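Local coordinates for 2,3-dihydroxybenzoate-AMP ligase (PDB 1MDB), which is a ligase of the AMP-binding (ANL) enzyme family, with a large N-terminal part and a small C-terminal domain, at residues F310-A315 and V445-L450; V350-K355 and Y422-G427. All blocks are in the same frame, centred on the assembly; numbering follows the deposited sequence.

Contact 1. Residues F310-A315 and V445-L450; sequences FSAEAA and VENHLL
N447 carries its CG anti to the backbone N (chi1 -169°), which swings the amide off the side of helix 442-449 and sets OD1 against the first turn of helix 312-315, at the backbone N-H of E313. E313 N gives a hydrogen bond to N447 OD1, 2.7 Å long and close to straight at 167°; the donor lies in the carbonyl plane, on a lone pair of OD1. The amide oxygen is hemmed in on this side, with S311 CB 3.3 Å from N447 OD1 and E313 CB at 3.1 Å from the same atom. A312 N is also near, but its N-H is badly aimed and makes no bond.

Beside the amide, nearly one turn further along, L450 adds carbon contacts. Its CD1 reaches S311 CB at 3.7 Å and comes more loosely to A314 CB. The side chains of E313 and L450 run past each other in opposite directions, E313 CG lying 3.8 Å from L450 CB. E313 bends at chi2 (64°), and its carboxylate forms a salt bridge with R316, just beyond the end of the same helix. M284 of helix 280-292 touches both A314 and L450.

S311 occupies the N-cap position, yet its hydroxyl makes no capping bond and is instead hydrogen-bonded to E443. At E313 the N-H is taken by N447, from the C-terminal domain. N447 OD1 thus sits at the N-terminal end of a one-turn helix, where any dipole effect would be slight. The N447 bond, the S311-E443 bond and a small apolar patch join the two parts here.

Contact 2. Residues V350-K355 and Y422-G427; sequences VNTQGK and YIVVEG. With AMP (adenosine monophosphate), chain D.
Q353 and I423 pair at the margin of a four-stranded antiparallel sheet, one of whose edge strands, 423-428, is met by the chain just after it leaves helix 346-351. Two backbone bonds make the join. Q353 N donates to I423 O at 2.8 Å, and I423 N donates to G354 O at 2.7 Å. Both run nearly along the C=O axis. With these two bonds I423 gives one and takes one with the loop, at G354 and Q353 respectively. On its other side the strand pairs with 409-417, where E426 and G427 both face I414 in a classic beta bulge.

Aromatic packing comes from Y422. K355 CB sits over the centre of one ring face, a CH-pi contact with CB 4.1 Å from the ring centroid of Y422. With K355 CG placed between the backbone N and the carbonyl carbon (chi1 63°) and the chain extended from there, the methylenes travel across the ring toward its hydroxyl, and K355 CD comes within 3.5 Å of Y422 CE1. D344 holds the Y422 hydroxyl by a hydrogen bond.

Among the polar side chains, T352 bends its OG1 back beside the loop: it takes a weak bond from G354 N at 3.3 Å and is itself bonded to I348 O, a turn back in the helix. The same OG1 lies 3.4 Å from Y422 CD2, oblique to the ring.

The ligand contacts are apolar carbons meeting the adenine. Q353 and V425 belong to the adenosine monophosphate pocket, their side chains crossing at about a right angle, and F330 touches both. Q353 CG lies 3.7 Å from AMP N1, and V425 CG1 stands 3.6 Å from AMP C2.

Going from the N terminus, the chain passes 310-315, then 350-355, then 422-427, and finally 445-450. Contact 2 closes a loop of 66 residues, which includes the other three strands of the four-stranded antiparallel sheet; it is nested inside the 129-residue loop closed by contact 1. Contact 2 ties the end of helix 346-351 to the edge of that sheet beside the adenine, while contact 1 reaches across to the C-terminal domain. Their centres are about 13 Å apart, and they touch directly: A312 CB of contact 1 lies 3.7 Å from N351 OD1 of contact 2, and V350 O packs near A312 and A315.

Contact 1. Residues F310-A315 and V445-L450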
loop_
_atom_site.group_PDB
_atom_site.type_symbol
_atom_site.label_atom_id
_atom_site.label_comp_id
_atom_site.label_asym_id
_atom_site.label_seq_id
_atom_site.Cartn_x
_atom_site.Cartn_y
_atom_site.Cartn_z
ATOM N N PHE A 310 3.127 -11.006 7.664
ATOM C CA PHE A 310 2.873 -12.319 7.093
ATOM C C PHE A 310 3.473 -13.271 8.125
ATOM O O PHE A 310 4.694 -13.395 8.239
ATOM C CB PHE A 310 3.565 -12.457 5.735
ATOM C CG PHE A 310 3.165 -13.681 4.966
ATOM C CD1 PHE A 310 1.856 -14.150 5.004
ATOM C CD2 PHE A 310 4.091 -14.351 4.175
ATOM C CE1 PHE A 310 1.474 -15.263 4.270
ATOM C CE2 PHE A 310 3.722 -15.460 3.438
ATOM C CZ PHE A 310 2.408 -15.920 3.485
ATOM N N SER A 311 2.600 -13.914 8.890
ATOM C CA SER A 311 3.004 -14.829 9.951
ATOM C C SER A 311 3.966 -15.933 9.517
ATOM O O SER A 311 3.860 -16.482 8.417
ATOM C CB SER A 311 1.761 -15.441 10.600
ATOM O OG SER A 311 1.037 -14.450 11.321
ATOM N N ALA A 312 4.891 -16.255 10.416
ATOM C CA ALA A 312 5.918 -17.262 10.183
ATOM C C ALA A 312 5.397 -18.596 9.670
ATOM O O ALA A 312 5.955 -19.150 8.726
ATOM C CB ALA A 312 6.726 -17.476 11.475
ATOM N N GLU A 313 4.336 -19.106 10.292
ATOM C CA GLU A 313 3.735 -20.385 9.923
ATOM C C GLU A 313 3.300 -20.414 8.454
ATOM O O GLU A 313 3.238 -21.480 7.830
ATOM C CB GLU A 313 2.535 -20.670 10.838
ATOM C CG GLU A 313 1.776 -21.982 10.579
ATOM C CD GLU A 313 2.612 -23.239 10.834
ATOM O OE1 GLU A 313 3.357 -23.282 11.837
ATOM O OE2 GLU A 313 2.508 -24.193 10.036
ATOM N N ALA A 314 2.993 -19.245 7.904
ATOM C CA ALA A 314 2.573 -19.173 6.512
ATOM C C ALA A 314 3.767 -18.861 5.635
ATOM O O ALA A 314 3.986 -19.517 4.625
ATOM C CB ALA A 314 1.502 -18.109 6.329
ATOM N N ALA A 315 4.542 -17.863 6.038
ATOM C CA ALA A 315 5.709 -17.443 5.280
ATOM C C ALA A 315 6.621 -18.611 4.882
ATOM O O ALA A 315 7.014 -18.731 3.721
ATOM C CB ALA A 315 6.487 -16.410 6.079
ATOM N N VAL A 445 -0.662 -15.204 18.568
ATOM C CA VAL A 445 -1.697 -16.226 18.687
ATOM C C VAL A 445 -2.214 -16.671 17.319
ATOM O O VAL A 445 -2.490 -17.854 17.100
ATOM C CB VAL A 445 -2.886 -15.706 19.520
ATOM C CG1 VAL A 445 -3.901 -16.808 19.715
ATOM C CG2 VAL A 445 -2.389 -15.194 20.873
ATOM N N GLU A 446 -2.354 -15.727 16.397
ATOM C CA GLU A 446 -2.829 -16.073 15.066
ATOM C C GLU A 446 -1.854 -17.065 14.403
ATOM O O GLU A 446 -2.284 -18.042 13.781
ATOM C CB GLU A 446 -2.983 -14.802 14.231
ATOM C CG GLU A 446 -3.986 -13.796 14.826
ATOM C CD GLU A 446 -3.864 -12.416 14.209
ATOM O OE1 GLU A 446 -4.534 -11.469 14.684
ATOM O OE2 GLU A 446 -3.095 -12.283 13.236
ATOM N N ASN A 447 -0.550 -16.833 14.570
ATOM C CA ASN A 447 0.473 -17.710 13.991
ATOM C C ASN A 447 0.268 -19.159 14.417
ATOM O O ASN A 447 0.358 -20.067 13.591
ATOM C CB ASN A 447 1.877 -17.255 14.388
ATOM C CG ASN A 447 2.953 -17.964 13.596
ATOM O OD1 ASN A 447 2.930 -17.959 12.357
ATOM N ND2 ASN A 447 3.906 -18.580 14.298
ATOM N N HIS A 448 -0.004 -19.372 15.705
ATOM C CA HIS A 448 -0.267 -20.712 16.233
ATOM C C HIS A 448 -1.486 -21.305 15.526
ATOM O O HIS A 448 -1.438 -22.416 15.002
ATOM C CB HIS A 448 -0.563 -20.652 17.740
ATOM C CG HIS A 448 0.658 -20.551 18.600
ATOM N ND1 HIS A 448 1.398 -21.653 18.971
ATOM C CD2 HIS A 448 1.285 -19.479 19.138
ATOM C CE1 HIS A 448 2.429 -21.265 19.698
ATOM N NE2 HIS A 448 2.385 -19.949 19.816
ATOM N N LEU A 449 -2.587 -20.559 15.535
ATOM C CA LEU A 449 -3.829 -21.002 14.907
ATOM C C LEU A 449 -3.665 -21.366 13.427
ATOM O O LEU A 449 -4.388 -22.218 12.915
ATOM C CB LEU A 449 -4.910 -19.923 15.086
ATOM C CG LEU A 449 -5.228 -19.662 16.566
ATOM C CD1 LEU A 449 -6.118 -18.432 16.737
ATOM C CD2 LEU A 449 -5.889 -20.904 17.158
ATOM N N LEU A 450 -2.709 -20.736 12.749
ATOM C CA LEU A 450 -2.459 -21.027 11.338
ATOM C C LEU A 450 -1.882 -22.430 11.192
ATOM O O LEU A 450 -1.865 -22.994 10.097
ATOM C CB LEU A 450 -1.478 -20.010 10.729
ATOM C CG LEU A 450 -1.997 -18.584 10.536
ATOM C CD1 LEU A 450 -0.966 -17.757 9.777
ATOM C CD2 LEU A 450 -3.300 -18.614 9.757
#

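Contact 2. Residues V350-K355 and Y422-G427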
loop_
_atom_site.group_PDB
_atom_site.type_symbol
_atom_site.label_atom_id
_atom_site.label_comp_id
_atom_site.label_asym_id
_atom_site.label_seq_id
_atom_site.Cartn_x
_atom_site.Cartn_y
_atom_site.Cartn_z
ATOM N N VAL A 350 11.701 -15.527 6.727
ATOM C CA VAL A 350 10.519 -16.090 7.368
ATOM C C VAL A 350 10.150 -15.531 8.739
ATOM O O VAL A 350 8.983 -15.590 9.141
ATOM C CB VAL A 350 10.655 -17.630 7.487
ATOM C CG1 VAL A 350 9.588 -18.200 8.423
ATOM C CG2 VAL A 350 10.529 -18.256 6.103
ATOM N N ASN A 351 11.116 -14.967 9.456
ATOM C CA ASN A 351 10.807 -14.472 10.791
ATOM C C ASN A 351 10.903 -12.972 11.032
ATOM O O ASN A 351 10.601 -12.511 12.131
ATOM C CB ASN A 351 11.658 -15.222 11.821
ATOM C CG ASN A 351 11.392 -16.714 11.810
ATOM O OD1 ASN A 351 10.301 -17.169 12.164
ATOM N ND2 ASN A 351 12.387 -17.490 11.386
ATOM N N THR A 352 11.317 -12.207 10.025
ATOM C CA THR A 352 11.411 -10.759 10.200
ATOM C C THR A 352 10.625 -10.022 9.119
ATOM O O THR A 352 10.136 -10.625 8.168
ATOM C CB THR A 352 12.878 -10.260 10.141
ATOM O OG1 THR A 352 13.316 -10.191 8.777
ATOM C CG2 THR A 352 13.789 -11.200 10.915
ATOM N N GLN A 353 10.514 -8.710 9.279
ATOM C CA GLN A 353 9.817 -7.871 8.317
ATOM C C GLN A 353 10.818 -6.921 7.642
ATOM O O GLN A 353 10.482 -5.784 7.313
ATOM C CB GLN A 353 8.708 -7.068 9.019
ATOM C CG GLN A 353 7.427 -7.854 9.347
ATOM C CD GLN A 353 7.658 -9.083 10.219
ATOM O OE1 GLN A 353 7.848 -10.194 9.719
ATOM N NE2 GLN A 353 7.644 -8.887 11.524
ATOM N N GLY A 354 12.052 -7.396 7.460
ATOM C CA GLY A 354 13.097 -6.614 6.802
ATOM C C GLY A 354 13.819 -5.535 7.596
ATOM O O GLY A 354 13.654 -5.429 8.806
ATOM N N LYS A 355 14.640 -4.744 6.904
ATOM C CA LYS A 355 15.386 -3.642 7.517
ATOM C C LYS A 355 15.293 -2.442 6.577
ATOM O O LYS A 355 15.125 -2.611 5.376
ATOM C CB LYS A 355 16.859 -4.032 7.738
ATOM C CG LYS A 355 17.645 -4.330 6.467
ATOM C CD LYS A 355 19.098 -4.717 6.771
ATOM C CE LYS A 355 19.855 -5.078 5.486
ATOM N NZ LYS A 355 21.215 -5.663 5.723
ATOM N N TYR A 422 17.257 -5.622 11.653
ATOM C CA TYR A 422 15.970 -6.027 11.099
ATOM C C TYR A 422 14.847 -5.713 12.075
ATOM O O TYR A 422 15.074 -5.583 13.279
ATOM C CB TYR A 422 15.963 -7.521 10.753
ATOM C CG TYR A 422 16.718 -7.833 9.482
ATOM C CD1 TYR A 422 18.107 -7.689 9.418
ATOM C CD2 TYR A 422 16.040 -8.204 8.319
ATOM C CE1 TYR A 422 18.797 -7.902 8.228
ATOM C CE2 TYR A 422 16.721 -8.419 7.126
ATOM C CZ TYR A 422 18.099 -8.264 7.087
ATOM O OH TYR A 422 18.776 -8.464 5.908
ATOM N N ILE A 423 13.637 -5.582 11.542
ATOM C CA ILE A 423 12.472 -5.266 12.351
ATOM C C ILE A 423 11.525 -6.454 12.434
ATOM O O ILE A 423 11.160 -7.062 11.423
ATOM C CB ILE A 423 11.712 -4.058 11.763
ATOM C CG1 ILE A 423 12.634 -2.836 11.731
ATOM C CG2 ILE A 423 10.459 -3.765 12.586
ATOM C CD1 ILE A 423 12.018 -1.603 11.097
ATOM N N VAL A 424 11.159 -6.798 13.659
ATOM C CA VAL A 424 10.231 -7.878 13.909
ATOM C C VAL A 424 9.015 -7.173 14.493
ATOM O O VAL A 424 9.009 -6.788 15.660
ATOM C CB VAL A 424 10.790 -8.883 14.919
ATOM C CG1 VAL A 424 9.774 -9.997 15.150
ATOM C CG2 VAL A 424 12.100 -9.465 14.394
ATOM N N VAL A 425 8.005 -6.977 13.652
ATOM C CA VAL A 425 6.780 -6.298 14.044
ATOM C C VAL A 425 5.873 -7.182 14.891
ATOM O O VAL A 425 5.690 -8.365 14.598
ATOM C CB VAL A 425 5.996 -5.827 12.789
ATOM C CG1 VAL A 425 4.724 -5.073 13.197
ATOM C CG2 VAL A 425 6.884 -4.934 11.940
ATOM N N GLU A 426 5.330 -6.602 15.958
ATOM C CA GLU A 426 4.404 -7.311 16.838
ATOM C C GLU A 426 3.023 -7.088 16.247
ATOM O O GLU A 426 2.252 -8.023 16.056
ATOM C CB GLU A 426 4.419 -6.722 18.261
ATOM C CG GLU A 426 3.362 -7.341 19.192
ATOM C CD GLU A 426 3.172 -6.568 20.499
ATOM O OE1 GLU A 426 2.387 -5.597 20.520
ATOM O OE2 GLU A 426 3.809 -6.932 21.507
ATOM N N GLY A 427 2.739 -5.817 15.975
ATOM C CA GLY A 427 1.465 -5.397 15.421
ATOM C C GLY A 427 1.295 -3.918 15.713
ATOM O O GLY A 427 2.206 -3.294 16.262
HETATM P P AMP D . 0.097 1.921 4.438
HETATM O O1P AMP D . 0.448 3.373 4.254
HETATM O O2P AMP D . -1.315 1.577 4.098
HETATM O O3P AMP D . 1.079 1.007 3.752
HETATM O "O5'" AMP D . 0.142 1.575 6.055
HETATM C "C5'" AMP D . 1.392 1.409 6.784
HETATM C "C4'" AMP D . 1.130 0.634 8.082
HETATM O "O4'" AMP D . 0.710 -0.652 7.668
HETATM C "C3'" AMP D . 2.338 0.361 8.929
HETATM O "O3'" AMP D . 2.641 1.450 9.798
HETATM C "C2'" AMP D . 1.949 -0.923 9.651
HETATM O "O2'" AMP D . 1.190 -0.649 10.849
HETATM C "C1'" AMP D . 1.161 -1.639 8.584
HETATM N N9 AMP D . 2.213 -2.749 7.868
HETATM C C8 AMP D . 2.605 -2.689 6.574
HETATM N N7 AMP D . 3.405 -3.703 6.256
HETATM C C5 AMP D . 3.504 -4.395 7.377
HETATM C C6 AMP D . 4.231 -5.568 7.544
HETATM N N6 AMP D . 4.918 -6.142 6.557
HETATM N N1 AMP D . 4.194 -6.123 8.801
HETATM C C2 AMP D . 3.497 -5.574 9.836
HETATM N N3 AMP D . 2.793 -4.446 9.666
HETATM C C4 AMP D . 2.781 -3.833 8.430
#